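Local coordinates for protein putative fructose-bisphosphate aldolase (Coccidioides immitis, PDB 3PM6) that is a putative class II aldolase-family protein with a TIM-barrel fold that binds a zinc ion through three histidines, at residues S26-A31 against R243-V248; M118-H123 against E148-R153; F192-G197 against L224-A229. All blocks are in the same frame, centred on the assembly; numbering follows the deposited sequence.

Interaction 1 (S26-A31 against R243-V248)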
# COMPACT_ATOMS: atom_id res chain seq x y z
N SER A 26 11.22 -5.21 -30.26
CA SER A 26 12.59 -4.92 -29.83
C SER A 26 12.72 -4.01 -28.59
O SER A 26 13.54 -3.08 -28.58
CB SER A 26 13.39 -4.32 -31.00
OG SER A 26 13.89 -5.34 -31.83
N PHE A 27 11.90 -4.25 -27.58
CA PHE A 27 12.17 -3.60 -26.30
C PHE A 27 11.88 -4.58 -25.18
O PHE A 27 11.53 -5.74 -25.46
CB PHE A 27 11.42 -2.27 -26.16
CG PHE A 27 9.92 -2.42 -26.10
CD1 PHE A 27 9.17 -2.65 -27.27
CD2 PHE A 27 9.25 -2.30 -24.87
CE1 PHE A 27 7.79 -2.79 -27.20
CE2 PHE A 27 7.88 -2.44 -24.79
CZ PHE A 27 7.14 -2.70 -25.95
N ALA A 28 12.06 -4.14 -23.93
CA ALA A 28 11.69 -4.96 -22.77
C ALA A 28 10.75 -4.21 -21.84
O ALA A 28 10.76 -2.97 -21.78
CB ALA A 28 12.92 -5.45 -22.03
N ILE A 29 9.90 -4.98 -21.15
CA ILE A 29 8.96 -4.49 -20.16
C ILE A 29 9.77 -4.22 -18.89
O ILE A 29 10.56 -5.06 -18.47
CB ILE A 29 7.88 -5.59 -19.88
CG1 ILE A 29 7.13 -5.95 -21.17
CG2 ILE A 29 6.93 -5.20 -18.72
CD1 ILE A 29 6.45 -4.75 -21.92
N PRO A 30 9.61 -3.02 -18.29
CA PRO A 30 10.29 -2.78 -17.02
C PRO A 30 9.51 -3.48 -15.91
O PRO A 30 8.35 -3.22 -15.76
CB PRO A 30 10.20 -1.25 -16.84
CG PRO A 30 8.99 -0.81 -17.68
CD PRO A 30 8.82 -1.86 -18.78
N ALA A 31 10.16 -4.37 -15.17
CA ALA A 31 9.50 -5.17 -14.12
C ALA A 31 10.11 -4.78 -12.77
O ALA A 31 11.18 -5.26 -12.39
CB ALA A 31 9.70 -6.66 -14.39
N ARG A 243 19.25 -10.08 -27.82
CA ARG A 243 19.27 -11.53 -27.64
C ARG A 243 18.04 -12.12 -26.95
O ARG A 243 18.12 -13.17 -26.34
CB ARG A 243 20.58 -11.98 -27.01
CG ARG A 243 21.78 -11.60 -27.89
CD ARG A 243 23.08 -11.58 -27.11
NE ARG A 243 24.23 -11.42 -27.99
CZ ARG A 243 24.66 -10.25 -28.47
NH1 ARG A 243 24.04 -9.11 -28.16
NH2 ARG A 243 25.72 -10.23 -29.25
N GLY A 244 16.90 -11.46 -27.10
CA GLY A 244 15.61 -12.06 -26.78
C GLY A 244 14.98 -11.61 -25.46
O GLY A 244 13.84 -11.97 -25.15
N VAL A 245 15.71 -10.82 -24.68
CA VAL A 245 15.18 -10.36 -23.39
C VAL A 245 13.97 -9.46 -23.57
O VAL A 245 14.09 -8.40 -24.20
CB VAL A 245 16.27 -9.67 -22.55
CG1 VAL A 245 15.66 -8.92 -21.36
CG2 VAL A 245 17.28 -10.73 -22.09
N ALA A 246 12.82 -9.88 -23.04
CA ALA A 246 11.59 -9.11 -23.20
C ALA A 246 11.06 -8.56 -21.90
O ALA A 246 10.08 -7.82 -21.90
CB ALA A 246 10.49 -9.98 -23.88
N LYS A 247 11.69 -8.94 -20.79
CA LYS A 247 11.29 -8.48 -19.47
C LYS A 247 12.57 -8.25 -18.70
O LYS A 247 13.43 -9.15 -18.60
CB LYS A 247 10.42 -9.54 -18.77
CG LYS A 247 9.96 -9.20 -17.32
CD LYS A 247 8.99 -10.29 -16.83
CE LYS A 247 8.64 -10.19 -15.35
NZ LYS A 247 9.60 -10.95 -14.49
N VAL A 248 12.69 -7.03 -18.16
CA VAL A 248 13.84 -6.64 -17.33
C VAL A 248 13.40 -6.33 -15.89
O VAL A 248 12.63 -5.37 -15.65
CB VAL A 248 14.55 -5.40 -17.94
CG1 VAL A 248 15.58 -4.82 -16.97
CG2 VAL A 248 15.17 -5.75 -19.30
O HOH W 1 12.51 -7.93 -26.53

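Interaction 2 (M118-H123 against E148-R153)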
# COMPACT_ATOMS: atom_id res chain seq x y z
N MET A 118 6.47 -16.00 -10.58
CA MET A 118 7.70 -16.67 -10.87
C MET A 118 7.81 -17.92 -10.02
O MET A 118 8.01 -17.83 -8.83
CB MET A 118 8.93 -15.76 -10.68
CG MET A 118 10.22 -16.49 -10.99
SD MET A 118 11.70 -15.58 -10.48
CE MET A 118 12.93 -16.61 -11.35
N VAL A 119 7.71 -19.09 -10.66
CA VAL A 119 7.90 -20.37 -9.95
C VAL A 119 9.40 -20.63 -9.93
O VAL A 119 9.94 -21.22 -10.87
CB VAL A 119 7.14 -21.55 -10.65
CG1 VAL A 119 7.28 -22.81 -9.85
CG2 VAL A 119 5.66 -21.17 -10.86
N ASP A 120 10.06 -20.15 -8.89
CA ASP A 120 11.50 -20.13 -8.79
C ASP A 120 11.94 -21.30 -7.93
O ASP A 120 12.09 -21.17 -6.71
CB ASP A 120 11.98 -18.80 -8.15
CG ASP A 120 13.49 -18.71 -8.07
OD1 ASP A 120 14.13 -19.69 -8.53
OD2 ASP A 120 14.05 -17.68 -7.61
N MET A 121 12.15 -22.46 -8.56
CA MET A 121 12.62 -23.65 -7.82
C MET A 121 14.12 -23.89 -8.00
O MET A 121 14.61 -25.03 -7.88
CB MET A 121 11.79 -24.86 -8.29
CG MET A 121 10.25 -24.66 -8.04
SD MET A 121 9.85 -24.66 -6.27
CE MET A 121 8.97 -23.12 -6.06
N SER A 122 14.86 -22.81 -8.29
CA SER A 122 16.25 -22.90 -8.72
C SER A 122 17.18 -23.33 -7.59
O SER A 122 18.32 -23.74 -7.84
CB SER A 122 16.72 -21.54 -9.28
OG SER A 122 16.80 -20.59 -8.22
N HIS A 123 16.71 -23.21 -6.35
CA HIS A 123 17.48 -23.67 -5.21
C HIS A 123 17.55 -25.19 -5.05
O HIS A 123 18.43 -25.69 -4.35
CB HIS A 123 16.96 -23.03 -3.92
CG HIS A 123 17.32 -21.57 -3.79
ND1 HIS A 123 17.67 -21.00 -2.59
CD2 HIS A 123 17.38 -20.59 -4.71
CE1 HIS A 123 17.91 -19.71 -2.78
NE2 HIS A 123 17.75 -19.44 -4.05
N GLU A 148 6.76 -17.96 -14.79
CA GLU A 148 8.16 -17.78 -15.18
C GLU A 148 8.89 -18.80 -14.35
O GLU A 148 8.52 -19.02 -13.21
CB GLU A 148 8.61 -16.37 -14.80
CG GLU A 148 10.10 -16.07 -14.96
CD GLU A 148 10.45 -14.64 -14.55
OE1 GLU A 148 9.65 -13.71 -14.84
OE2 GLU A 148 11.51 -14.45 -13.91
N ALA A 149 9.93 -19.40 -14.92
CA ALA A 149 10.76 -20.34 -14.22
C ALA A 149 12.22 -20.07 -14.52
O ALA A 149 12.54 -19.32 -15.45
CB ALA A 149 10.38 -21.77 -14.60
N GLU A 150 13.08 -20.63 -13.68
CA GLU A 150 14.53 -20.42 -13.80
C GLU A 150 15.28 -21.72 -14.13
O GLU A 150 15.56 -22.55 -13.24
CB GLU A 150 15.09 -19.84 -12.51
CG GLU A 150 16.57 -19.48 -12.56
CD GLU A 150 16.99 -18.68 -11.33
OE1 GLU A 150 16.29 -17.73 -10.95
OE2 GLU A 150 18.04 -18.97 -10.76
N PRO A 151 15.66 -21.89 -15.40
CA PRO A 151 16.34 -23.13 -15.81
C PRO A 151 17.82 -23.03 -15.48
O PRO A 151 18.67 -23.11 -16.37
CB PRO A 151 16.15 -23.15 -17.32
CG PRO A 151 15.99 -21.73 -17.71
CD PRO A 151 15.55 -20.93 -16.51
N GLY A 152 18.13 -22.86 -14.20
CA GLY A 152 19.53 -22.76 -13.78
C GLY A 152 19.52 -22.26 -12.36
O GLY A 152 18.50 -22.40 -11.70
N ARG A 153 20.64 -21.71 -11.90
CA ARG A 153 20.70 -21.09 -10.57
C ARG A 153 21.56 -19.82 -10.58
O ARG A 153 22.79 -19.88 -10.63
CB ARG A 153 21.26 -22.05 -9.52
CG ARG A 153 21.02 -21.56 -8.08
CD ARG A 153 21.63 -22.54 -7.09
NE ARG A 153 20.94 -23.83 -7.23
CZ ARG A 153 21.54 -25.02 -7.21
NH1 ARG A 153 22.87 -25.12 -7.06
NH2 ARG A 153 20.79 -26.11 -7.33
O HOH W 2 12.31 -22.62 -11.63
O HOH W 3 16.62 -16.93 -8.42

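Interaction 3 (F192-G197 against L224-A229). With ZN (zinc ion), chain S.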
# COMPACT_ATOMS: atom_id res chain seq x y z
N PHE A 192 23.18 -16.63 -16.95
CA PHE A 192 24.18 -16.55 -18.00
C PHE A 192 25.31 -15.62 -17.60
O PHE A 192 25.92 -15.01 -18.45
CB PHE A 192 23.55 -16.18 -19.36
CG PHE A 192 22.96 -14.79 -19.41
CD1 PHE A 192 21.74 -14.51 -18.79
CD2 PHE A 192 23.62 -13.77 -20.12
CE1 PHE A 192 21.19 -13.23 -18.83
CE2 PHE A 192 23.07 -12.46 -20.19
CZ PHE A 192 21.86 -12.19 -19.54
N GLY A 193 25.57 -15.53 -16.29
CA GLY A 193 26.62 -14.66 -15.73
C GLY A 193 26.06 -13.55 -14.85
O GLY A 193 26.79 -12.93 -14.06
N ASN A 194 24.77 -13.28 -14.98
CA ASN A 194 24.09 -12.36 -14.08
C ASN A 194 24.04 -12.91 -12.63
O ASN A 194 24.18 -14.12 -12.41
CB ASN A 194 22.71 -11.97 -14.60
CG ASN A 194 21.85 -13.16 -14.96
OD1 ASN A 194 22.35 -14.24 -15.28
ND2 ASN A 194 20.54 -12.95 -14.95
N VAL A 195 23.90 -11.99 -11.68
CA VAL A 195 24.01 -12.27 -10.24
C VAL A 195 23.01 -11.34 -9.57
O VAL A 195 22.83 -10.16 -9.97
CB VAL A 195 25.48 -11.96 -9.72
CG1 VAL A 195 25.51 -11.74 -8.26
CG2 VAL A 195 26.44 -13.05 -10.04
N HIS A 196 22.31 -11.86 -8.58
CA HIS A 196 21.53 -11.00 -7.68
C HIS A 196 22.46 -10.28 -6.72
O HIS A 196 23.43 -10.87 -6.25
CB HIS A 196 20.51 -11.83 -6.89
CG HIS A 196 19.36 -12.31 -7.70
ND1 HIS A 196 18.99 -13.64 -7.76
CD2 HIS A 196 18.49 -11.64 -8.50
CE1 HIS A 196 17.92 -13.76 -8.53
NE2 HIS A 196 17.61 -12.56 -9.00
N GLY A 197 22.14 -9.03 -6.40
CA GLY A 197 22.98 -8.20 -5.52
C GLY A 197 24.25 -7.66 -6.15
O GLY A 197 24.37 -7.54 -7.35
N LEU A 224 12.00 -14.19 -22.56
CA LEU A 224 13.23 -14.31 -21.78
C LEU A 224 13.29 -13.16 -20.81
O LEU A 224 12.96 -12.04 -21.18
CB LEU A 224 14.46 -14.31 -22.69
CG LEU A 224 14.58 -15.51 -23.63
CD1 LEU A 224 15.84 -15.39 -24.51
CD2 LEU A 224 14.61 -16.84 -22.85
N VAL A 225 13.69 -13.46 -19.58
CA VAL A 225 13.58 -12.54 -18.45
C VAL A 225 14.96 -12.34 -17.86
O VAL A 225 15.65 -13.31 -17.48
CB VAL A 225 12.58 -13.09 -17.36
CG1 VAL A 225 12.36 -12.07 -16.25
CG2 VAL A 225 11.24 -13.40 -18.02
N LEU A 226 15.33 -11.06 -17.76
CA LEU A 226 16.62 -10.64 -17.25
C LEU A 226 16.53 -10.34 -15.75
O LEU A 226 15.77 -9.47 -15.32
CB LEU A 226 17.12 -9.40 -18.01
CG LEU A 226 18.51 -8.83 -17.62
CD1 LEU A 226 19.61 -9.88 -17.69
CD2 LEU A 226 18.90 -7.65 -18.49
N HIS A 227 17.34 -11.06 -14.99
CA HIS A 227 17.51 -10.85 -13.54
C HIS A 227 18.91 -10.32 -13.25
O HIS A 227 19.83 -10.53 -14.07
CB HIS A 227 17.36 -12.20 -12.81
CG HIS A 227 15.95 -12.67 -12.72
ND1 HIS A 227 15.23 -12.61 -11.56
CD2 HIS A 227 15.11 -13.18 -13.66
CE1 HIS A 227 14.00 -13.06 -11.77
NE2 HIS A 227 13.91 -13.42 -13.04
N GLY A 228 19.06 -9.69 -12.08
CA GLY A 228 20.31 -9.11 -11.65
C GLY A 228 20.80 -7.90 -12.45
O GLY A 228 22.02 -7.65 -12.57
N ALA A 229 19.85 -7.12 -12.94
CA ALA A 229 20.10 -6.06 -13.88
C ALA A 229 20.34 -4.67 -13.26
O ALA A 229 20.63 -3.71 -13.97
CB ALA A 229 18.93 -6.02 -14.89
ZN ZN S . 15.67 -11.78 -9.68
O HOH W 4 17.76 -13.75 -16.11

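Interaction 1 (S26-A31 against R243-V248)
F27 meets the facing segment through its carbonyl rather than its ring: a water lies within hydrogen-bonding distance of both F27 O (2.6 Å) and V245 O (2.9 Å). The ring itself turns to F21 and A22 of helix 16-24. A28 comes next, its methyl directed at the partner; A28 CB stands 3.6 Å from V248 CG2, the branch that lies beside the backbone N of V248 because CG1 takes the position anti to it. I241 of helix 234-242 also touches A28.

From I29 onward the pairing is that of a parallel sheet. I29 donates its N-H to A246 O at 2.9 Å, and its own O receives V248 N at 2.9 Å in a nearly straight bond (174° at the hydrogen). One residue of the 29-31 strand thus holds two residues of the other strand, A246 and V248, on either side of K247, the residue it is paired with. The end of the I29 side chain leads away, to L18, A22 and M55. P30, lacking an N-H, has only its carbonyl to offer, and this is bonded to M55 of the next strand. A31 N continues the ladder to V248 O at 2.7 Å, and A31 pairs on with V250, while A31 CB rests 3.8 Å from K247 CE. K247 passes this methyl in extended form, bends only at its last torsion (chi4 -89°), and delivers NZ to E148 in a salt bridge and to N249.

The short strand axes approach to 4.8 Å at 33°. Strands 29-33 and 245-250 are the first and eighth of the sheet, and their pairing is the closure of a TIM barrel.

Interaction 2 (M118-H123 against E148-R153)
D120 OD1 takes two donors from its own segment, S122 N in an Asx turn and, on its syn lone pair, S122 OG at 2.8 Å; across the contact E150 OE1 lies 3.8 Å from D120 OD1, the two carboxylates running side by side. These loops follow neighbouring parallel strands of the TIM barrel, 116-119 and 146-149, which helix 126-141 connects in a beta-alpha-beta unit.

A water lies within reach of D120 OD2 and E150 OE1, and D120 OD2 is also hydrogen-bonded to H91 and Q93. E150 OE2 accepts from I154 N.

At the strand ends V119 N donates to E148 O at 2.7 Å, in a bond bent to 135°. Beyond it the backbones part, and one water joins them, donating to V119 O and accepting from M121 N and E150 N. Inside the barrel the extended M118 chain crosses E148 obliquely, its SD 3.6 Å from E148 OE2, an oxygen hydrogen-bonded to H227.

A bend at chi3 (-63°) turns the R153 guanidinium onto the other loop, and NH2 continues to F124 O. R153 NE donates to S122 O at 2.7 Å, with 170° at the hydrogen and the oxygen close to the guanidinium plane.

Interaction 3 (F192-G197 against L224-A229)
H227, N194 and G228 carry this contact, in which the loop beyond strand 187-188 crosses the C-terminal end of strand 223-226 at the zinc site of the TIM barrel. H227 uses both ends of the residue. Its ring gives ND1 to the zinc ion at 2.1 Å, and H196 from the loop gives NE2 at 2.2 Å; H91 supplies the third histidine nitrogen. The H196 and H227 rings have centroids 5.6 Å apart and planes at 82°, meeting rim to rim with neither over the other's face, and their nitrogens NE2 and ND1 are brought near by the shared metal rather than by a hydrogen bond. H227 NE2 turns to second-shell E148, which, together with the zinc bond, would limit rotation of the imidazole.

The backbone of H227 is held by N194. Here ND2 reaches H227 O at 2.7 Å, with 169° at the hydrogen; the oxygen lies in the amide plane, although ND2 sits above the plane of the carbonyl. Chi1 of 51° tucks the N194 amide between its own backbone N and carbonyl carbon, and OD1, facing back, accepts F192 N at 3.0 Å. The amide therefore ties F192 to H227. A water accepts from H227 N and donates to V225 O.

G228 packs directly against the loop, its CA 3.2 Å from V195 O, at a point where a beta carbon would run into that oxygen. At the strand itself, the F192 ring and L226 cross at about a right angle, F192 CZ meeting L226 CD1 edge-on at 3.7 Å.

All three interactions belong to one eight-stranded parallel barrel. Interaction 1 pairs its first and last strands, so its segments enclose the other two along the chain; interaction 2 joins strands four and five and is complete before interaction 3 begins. The centre of interaction 3 is about 12 Å from each of the other two centres, which are about 18 Å apart. Strands 223-226 and 245-250 are neighbours, with A246 N 2.8 Å from L224 O. Across the interior E148 touches both other interactions: OE1 is 2.8 Å from K247 NZ, while OE2 is 2.8 Å from H227 NE2. E148 thus physically connects a residue of the closing strand pair with a zinc ligand.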